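Side-chain contacts in type 3 secretion system translocon protein SctE (Shigella flexneri, PDB 3U0C), which is inserted with its partner translocator into the host membrane, where they form a pore that lets bacterial type III effectors pass into the cytosol of the target cell: residues A[95-98]-A[99-103]; A[126-129]-A[130-134]; A[166-169]-A[170-174]. One frame throughout, in Å; residues are numbered along the deposited sequence.

Contact 1: A[95-98]-A[99-103]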
loop_
_atom_site.group_PDB
_atom_site.type_symbol
_atom_site.label_atom_id
_atom_site.label_comp_id
_atom_site.label_asym_id
_atom_site.label_seq_id
_atom_site.Cartn_x
_atom_site.Cartn_y
_atom_site.Cartn_z
ATOM N N SER A 95 11.071 -15.040 3.238
ATOM C CA SER A 95 12.021 -14.002 2.897
ATOM C C SER A 95 11.614 -13.277 1.613
ATOM O O SER A 95 11.647 -12.046 1.558
ATOM C CB SER A 95 13.420 -14.579 2.746
ATOM O OG SER A 95 14.355 -13.554 2.464
ATOM N N ASP A 96 11.233 -14.036 0.589
ATOM C CA ASP A 96 10.882 -13.450 -0.703
ATOM C C ASP A 96 9.655 -12.573 -0.557
ATOM O O ASP A 96 9.612 -11.462 -1.066
ATOM C CB ASP A 96 10.626 -14.531 -1.761
ATOM C CG ASP A 96 11.908 -15.231 -2.218
ATOM O OD1 ASP A 96 13.003 -14.619 -2.132
ATOM O OD2 ASP A 96 11.828 -16.399 -2.665
ATOM N N LYS A 97 8.671 -13.101 0.154
ATOM C CA LYS A 97 7.391 -12.461 0.356
ATOM C C LYS A 97 7.518 -11.169 1.169
ATOM O O LYS A 97 6.905 -10.142 0.839
ATOM C CB LYS A 97 6.449 -13.435 1.052
ATOM C CG LYS A 97 5.073 -12.881 1.322
ATOM C CD LYS A 97 4.379 -12.547 0.010
ATOM C CE LYS A 97 3.350 -11.432 0.166
ATOM N NZ LYS A 97 3.136 -10.800 -1.157
ATOM N N ILE A 98 8.289 -11.239 2.247
ATOM C CA ILE A 98 8.603 -10.061 3.037
ATOM C C ILE A 98 9.251 -8.965 2.183
ATOM O O ILE A 98 8.920 -7.790 2.328
ATOM C CB ILE A 98 9.544 -10.390 4.206
ATOM C CG1 ILE A 98 8.798 -11.149 5.294
ATOM C CG2 ILE A 98 10.208 -9.145 4.761
ATOM C CD1 ILE A 98 7.472 -10.619 5.612
ATOM N N ASN A 99 10.176 -9.361 1.310
ATOM C CA ASN A 99 10.861 -8.414 0.428
ATOM C C ASN A 99 9.884 -7.746 -0.532
ATOM O O ASN A 99 9.948 -6.539 -0.786
ATOM C CB ASN A 99 11.958 -9.110 -0.367
ATOM C CG ASN A 99 13.168 -9.425 0.477
ATOM O OD1 ASN A 99 13.327 -8.888 1.577
ATOM N ND2 ASN A 99 14.035 -10.301 -0.029
ATOM N N THR A 100 8.973 -8.550 -1.051
ATOM C CA THR A 100 7.939 -8.067 -1.929
ATOM C C THR A 100 7.009 -7.115 -1.177
ATOM O O THR A 100 6.800 -5.968 -1.612
ATOM C CB THR A 100 7.178 -9.250 -2.539
ATOM O OG1 THR A 100 8.081 -9.985 -3.366
ATOM C CG2 THR A 100 6.018 -8.764 -3.401
ATOM N N LEU A 101 6.483 -7.565 -0.038
ATOM C CA LEU A 101 5.559 -6.731 0.730
ATOM C C LEU A 101 6.208 -5.398 1.075
ATOM O O LEU A 101 5.594 -4.358 0.929
ATOM C CB LEU A 101 5.068 -7.428 1.996
ATOM C CG LEU A 101 3.962 -8.472 1.782
ATOM C CD1 LEU A 101 3.874 -9.457 2.948
ATOM C CD2 LEU A 101 2.620 -7.810 1.520
ATOM N N LEU A 102 7.465 -5.449 1.502
ATOM C CA LEU A 102 8.210 -4.260 1.859
ATOM C C LEU A 102 8.288 -3.285 0.685
ATOM O O LEU A 102 7.928 -2.118 0.812
ATOM C CB LEU A 102 9.618 -4.627 2.313
ATOM C CG LEU A 102 10.581 -3.468 2.540
ATOM C CD1 LEU A 102 9.948 -2.431 3.447
ATOM C CD2 LEU A 102 11.917 -3.957 3.120
ATOM N N SER A 103 8.794 -3.771 -0.441
ATOM C CA SER A 103 8.939 -2.954 -1.630
ATOM C C SER A 103 7.583 -2.372 -2.049
ATOM O O SER A 103 7.471 -1.180 -2.363
ATOM C CB SER A 103 9.541 -3.794 -2.751
ATOM O OG SER A 103 9.200 -3.273 -4.018
HETATM O O HOH W 1 14.197 -10.725 3.490
#
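The amides of Asn-99, Thr-100, Leu-101 and Leu-102 reach back four residues to the carbonyls of Ser-95, Asp-96, Lys-97 and Ile-98, which makes 95-98 and 99-103 successive pieces of one unbroken alpha-helix. Leu-101 N to Lys-97 O, at 2.8 Å, is the shortest and straightest of the four bonds. The carbonyl of Asp-96 is gripped twice, because the hydroxyl of Thr-100 joins its own amide there, with OG1 3.1 Å from Asp-96 O. This second donor sits above the carbonyl plane, 38° out of it, and therefore does not use a lone pair. Its position follows from the first torsion of Thr-100 (-65°), which lays OG1 beside the backbone N and turns the methyl CG2 toward the carbonyl side.

One turn along, Lys-97 and Leu-101 meet through carbon. The lysine chain leaves its backbone away from the following turn but bends at its second torsion (63°), which brings the far end back across the leucine. CE then lies 3.4 Å from Leu-101 CG, closer than usual van der Waals contact, so the packing here is tight. The ammonium continues past the leucine to a weak hydrogen bond with Gln-191 of helix 150-197.

Ser-95 and Asn-99 are joined indirectly, through a water that donates to Asn-99 OD1 at 2.8 Å and also bonds to Ser-95 OG at 3.0 Å, spanning two side chains whose nearest atoms, OG and ND2, are 4.1 Å apart.

The backbone bonds are those of any alpha-helix; what marks the turn as part of a coiled coil is that Lys-97, Ile-98 (on Leu-192) and Leu-101 lie against helix 150-197.

Contact 2: A[126-129]-A[130-134]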
loop_
_atom_site.group_PDB
_atom_site.type_symbol
_atom_site.label_atom_id
_atom_site.label_comp_id
_atom_site.label_asym_id
_atom_site.label_seq_id
_atom_site.Cartn_x
_atom_site.Cartn_y
_atom_site.Cartn_z
ATOM N N ILE A 126 -9.705 25.299 -5.341
ATOM C CA ILE A 126 -11.112 25.518 -5.012
ATOM C C ILE A 126 -11.300 26.731 -4.122
ATOM O O ILE A 126 -12.209 27.538 -4.337
ATOM C CB ILE A 126 -11.738 24.289 -4.321
ATOM C CG1 ILE A 126 -11.755 23.089 -5.282
ATOM C CG2 ILE A 126 -13.158 24.592 -3.835
ATOM C CD1 ILE A 126 -12.303 21.834 -4.669
ATOM N N LYS A 127 -10.450 26.857 -3.115
ATOM C CA LYS A 127 -10.561 27.985 -2.208
ATOM C C LYS A 127 -10.271 29.275 -2.971
ATOM O O LYS A 127 -10.675 30.367 -2.549
ATOM C CB LYS A 127 -9.615 27.823 -1.027
ATOM C CG LYS A 127 -9.712 28.958 0.013
ATOM C CD LYS A 127 -8.680 28.723 1.138
ATOM C CE LYS A 127 -8.746 29.796 2.229
ATOM N NZ LYS A 127 -7.993 29.303 3.423
ATOM N N ASP A 128 -9.601 29.145 -4.111
ATOM C CA ASP A 128 -9.263 30.304 -4.919
ATOM C C ASP A 128 -10.380 30.654 -5.890
ATOM O O ASP A 128 -10.669 31.839 -6.154
ATOM C CB ASP A 128 -7.978 30.059 -5.689
ATOM C CG ASP A 128 -7.354 31.335 -6.161
ATOM O OD1 ASP A 128 -7.045 32.178 -5.293
ATOM O OD2 ASP A 128 -7.198 31.514 -7.388
ATOM N N LEU A 129 -11.007 29.627 -6.443
ATOM C CA LEU A 129 -12.145 29.861 -7.316
ATOM C C LEU A 129 -13.345 30.335 -6.511
ATOM O O LEU A 129 -14.231 30.970 -7.045
ATOM C CB LEU A 129 -12.491 28.601 -8.083
ATOM C CG LEU A 129 -11.457 28.265 -9.145
ATOM C CD1 LEU A 129 -11.389 26.756 -9.381
ATOM C CD2 LEU A 129 -11.782 29.028 -10.425
ATOM N N GLU A 130 -13.373 30.021 -5.222
ATOM C CA GLU A 130 -14.465 30.475 -4.378
ATOM C C GLU A 130 -14.300 31.961 -4.110
ATOM O O GLU A 130 -15.281 32.687 -3.983
ATOM C CB GLU A 130 -14.511 29.698 -3.062
ATOM C CG GLU A 130 -15.059 28.282 -3.186
ATOM C CD GLU A 130 -15.158 27.577 -1.847
ATOM O OE1 GLU A 130 -14.571 28.080 -0.858
ATOM O OE2 GLU A 130 -15.829 26.508 -1.789
ATOM N N ASN A 131 -13.050 32.399 -4.013
ATOM C CA ASN A 131 -12.732 33.806 -3.845
ATOM C C ASN A 131 -13.142 34.648 -5.053
ATOM O O ASN A 131 -13.848 35.650 -4.912
ATOM C CB ASN A 131 -11.248 33.989 -3.561
ATOM C CG ASN A 131 -10.877 33.498 -2.195
ATOM O OD1 ASN A 131 -11.752 33.342 -1.344
ATOM N ND2 ASN A 131 -9.585 33.233 -1.964
ATOM N N LYS A 132 -12.696 34.237 -6.235
ATOM C CA LYS A 132 -13.007 34.972 -7.443
ATOM C C LYS A 132 -14.520 35.150 -7.613
ATOM O O LYS A 132 -14.987 36.235 -7.940
ATOM C CB LYS A 132 -12.382 34.288 -8.655
ATOM C CG LYS A 132 -10.862 34.302 -8.602
ATOM C CD LYS A 132 -10.254 33.615 -9.817
ATOM C CE LYS A 132 -8.745 33.533 -9.687
ATOM N NZ LYS A 132 -8.143 33.109 -10.982
ATOM N N ILE A 133 -15.267 34.076 -7.371
ATOM C CA ILE A 133 -16.728 34.098 -7.391
ATOM C C ILE A 133 -17.330 35.037 -6.345
ATOM O O ILE A 133 -18.250 35.786 -6.659
ATOM C CB ILE A 133 -17.314 32.679 -7.193
ATOM C CG1 ILE A 133 -17.038 31.814 -8.423
ATOM C CG2 ILE A 133 -18.808 32.745 -6.898
ATOM C CD1 ILE A 133 -17.214 30.337 -8.174
ATOM N N ASN A 134 -16.835 35.008 -5.111
ATOM C CA ASN A 134 -17.401 35.906 -4.104
ATOM C C ASN A 134 -17.057 37.360 -4.404
ATOM O O ASN A 134 -17.898 38.250 -4.307
ATOM C CB ASN A 134 -16.986 35.520 -2.688
ATOM C CG ASN A 134 -17.572 34.179 -2.255
ATOM O OD1 ASN A 134 -17.873 33.319 -3.095
ATOM N ND2 ASN A 134 -17.748 33.995 -0.939
#
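Leu-129 and Ile-133 form the closely packed side of this helical turn. The isoleucine amide bonds to the carbonyl of Leu-129, N to O 3.3 Å. Its CG1 presses on the same oxygen, 3.2 Å from Leu-129 O, because a first torsion of -70° lays that branch beside the backbone N. Both residues are buried, and the Ile-133 side chain also meets Leu-160 and Lys-164 of helix 150-197.

Ile-126 also faces the partner helix, on Arg-171, while Glu-130 leads from it to the exposed side. The methylene CG of Glu-130 rests 3.2 Å from Ile-126 O, and beyond it the extended chain carries the carboxylate over the isoleucine branch, with OE2 3.9 Å from Ile-126 CG2.

The opposite charges of Asp-128 and Lys-132 are held far more loosely. Lys-132, whose side chain also touches Leu-160, is extended beyond CG, and it is carbon that comes nearest: CE lies 3.4 Å from Asp-128 OD2, whereas NZ stays 4.0 Å from that oxygen, too far for a salt bridge. Any attraction is probably modest. One backbone bond on this side, Asn-131 N to Lys-127 O, is weak at 3.5 Å.

With Ile-126, Leu-129 and Ile-133 spaced three and then four residues apart and all touching the partner helix, the turn has the heptad-like hydrophobic spacing of a coiled coil.

Contact 3: A[166-169]-A[170-174]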
loop_
_atom_site.group_PDB
_atom_site.type_symbol
_atom_site.label_atom_id
_atom_site.label_comp_id
_atom_site.label_asym_id
_atom_site.label_seq_id
_atom_site.Cartn_x
_atom_site.Cartn_y
_atom_site.Cartn_z
ATOM N N ALA A 166 -16.135 21.711 -11.671
ATOM C CA ALA A 166 -15.241 20.699 -12.228
ATOM C C ALA A 166 -14.073 20.398 -11.293
ATOM O O ALA A 166 -13.564 19.264 -11.260
ATOM C CB ALA A 166 -14.748 21.098 -13.612
ATOM N N ALA A 167 -13.672 21.403 -10.516
ATOM C CA ALA A 167 -12.596 21.246 -9.541
ATOM C C ALA A 167 -13.062 20.554 -8.271
ATOM O O ALA A 167 -12.247 19.953 -7.559
ATOM C CB ALA A 167 -11.963 22.571 -9.204
ATOM N N VAL A 168 -14.354 20.634 -7.968
ATOM C CA VAL A 168 -14.873 19.891 -6.827
ATOM C C VAL A 168 -14.888 18.420 -7.206
ATOM O O VAL A 168 -14.466 17.563 -6.433
ATOM C CB VAL A 168 -16.284 20.323 -6.421
ATOM C CG1 VAL A 168 -16.932 19.241 -5.561
ATOM C CG2 VAL A 168 -16.256 21.658 -5.686
ATOM N N LYS A 169 -15.361 18.149 -8.420
ATOM C CA LYS A 169 -15.366 16.804 -8.961
ATOM C C LYS A 169 -13.969 16.219 -8.873
ATOM O O LYS A 169 -13.755 15.145 -8.294
ATOM C CB LYS A 169 -15.807 16.832 -10.418
ATOM C CG LYS A 169 -16.024 15.463 -11.029
ATOM C CD LYS A 169 -16.865 15.565 -12.310
ATOM C CE LYS A 169 -16.070 15.154 -13.542
ATOM N NZ LYS A 169 -16.794 15.517 -14.810
ATOM N N ASP A 170 -13.016 16.937 -9.451
ATOM C CA ASP A 170 -11.674 16.417 -9.574
ATOM C C ASP A 170 -11.074 16.175 -8.197
ATOM O O ASP A 170 -10.332 15.205 -8.004
ATOM C CB ASP A 170 -10.795 17.342 -10.411
ATOM C CG ASP A 170 -9.424 16.744 -10.693
ATOM O OD1 ASP A 170 -9.339 15.753 -11.460
ATOM O OD2 ASP A 170 -8.430 17.271 -10.148
ATOM N N ARG A 171 -11.439 17.028 -7.246
ATOM C CA ARG A 171 -11.009 16.884 -5.864
ATOM C C ARG A 171 -11.492 15.568 -5.258
ATOM O O ARG A 171 -10.707 14.838 -4.654
ATOM C CB ARG A 171 -11.506 18.063 -5.024
ATOM C CG ARG A 171 -10.867 18.156 -3.647
ATOM C CD ARG A 171 -11.863 17.810 -2.553
ATOM N NE ARG A 171 -11.307 18.027 -1.220
ATOM C CZ ARG A 171 -11.317 17.118 -0.249
ATOM N NH1 ARG A 171 -11.855 15.925 -0.461
ATOM N NH2 ARG A 171 -10.789 17.402 0.933
ATOM N N THR A 172 -12.779 15.264 -5.412
ATOM C CA THR A 172 -13.312 14.038 -4.838
ATOM C C THR A 172 -12.610 12.818 -5.439
ATOM O O THR A 172 -12.375 11.844 -4.737
ATOM C CB THR A 172 -14.844 13.891 -5.011
ATOM O OG1 THR A 172 -15.143 13.306 -6.289
ATOM C CG2 THR A 172 -15.558 15.223 -4.854
ATOM N N LEU A 173 -12.284 12.877 -6.731
ATOM C CA LEU A 173 -11.550 11.795 -7.386
ATOM C C LEU A 173 -10.221 11.539 -6.678
ATOM O O LEU A 173 -9.900 10.392 -6.315
ATOM C CB LEU A 173 -11.302 12.103 -8.864
ATOM C CG LEU A 173 -12.377 11.603 -9.835
ATOM C CD1 LEU A 173 -12.236 12.221 -11.228
ATOM C CD2 LEU A 173 -12.336 10.082 -9.898
ATOM N N ILE A 174 -9.451 12.603 -6.480
ATOM C CA ILE A 174 -8.164 12.502 -5.800
ATOM C C ILE A 174 -8.340 11.935 -4.396
ATOM O O ILE A 174 -7.640 11.002 -4.001
ATOM C CB ILE A 174 -7.465 13.871 -5.709
ATOM C CG1 ILE A 174 -7.178 14.417 -7.109
ATOM C CG2 ILE A 174 -6.181 13.759 -4.901
ATOM C CD1 ILE A 174 -6.863 15.897 -7.134
#
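Thr-172 meets the preceding turn with both branches, one on each of two carbonyls, Lys-169 O and Val-168 O. Its hydroxyl OG1 donates to Lys-169 O at 3.1 Å, lying in the carbonyl plane on a lone pair. The first torsion (85°) accounts for this, since it sets OG1 between the backbone N and the carbonyl carbon, where the oxygen three residues back can be reached. The same rotation sends the methyl CG2 against Val-168 O, at only 3.0 Å, a tight approach.

Lys-169 O takes a second donor, Leu-173 N, at 3.1 Å, and is thus held by two bonds. Val-168 O receives Thr-172 N, so the threonine backbone is anchored to the very carbonyl that its methyl touches. Between the two side chains proper, Val-168 CG1 and Thr-172 CG2 are 4.3 Å apart, which is loose packing.

Farther out, Arg-171 sets its CB 3.2 Å from Ala-167 O, the acceptor of its own amide. From there the side chain leads away from this turn. Its guanidinium makes salt bridges through NH1 to Glu-175, one turn on, and through NE to Asp-123 of helix 71-141, which would fix its direction across the helix pair.

The backbone bonds and the threonine hydroxyl turned back onto its own helix are ordinary helix features. The salt bridge to Asp-123, with Arg-171 packed on Leu-119 and Ile-174 on Gln-115, Leu-119 and Ala-122, places this surface turn in a two-helix coiled coil.

In the fold
Contacts 1 and 2 lie in series on the long helix 71-141, their centres about 46 Å apart, with no touch between them. The chain then turns back, and contact 3 follows on helix 150-197. It comes alongside contact 2, about 15 Å between centres, and the two touch: Ile-126 CD1 lies 3.4 Å from Ala-167 O and Leu-129 CD1 lies 4.2 Å from Ala-167 CB. The centre of contact 1 is about 35 Å from that of contact 3, and contact 1 meets a later part of helix 150-197. The three thus sample both arms of an antiparallel helical hairpin, the extended coiled-coil region in the N-terminal part of the translocator.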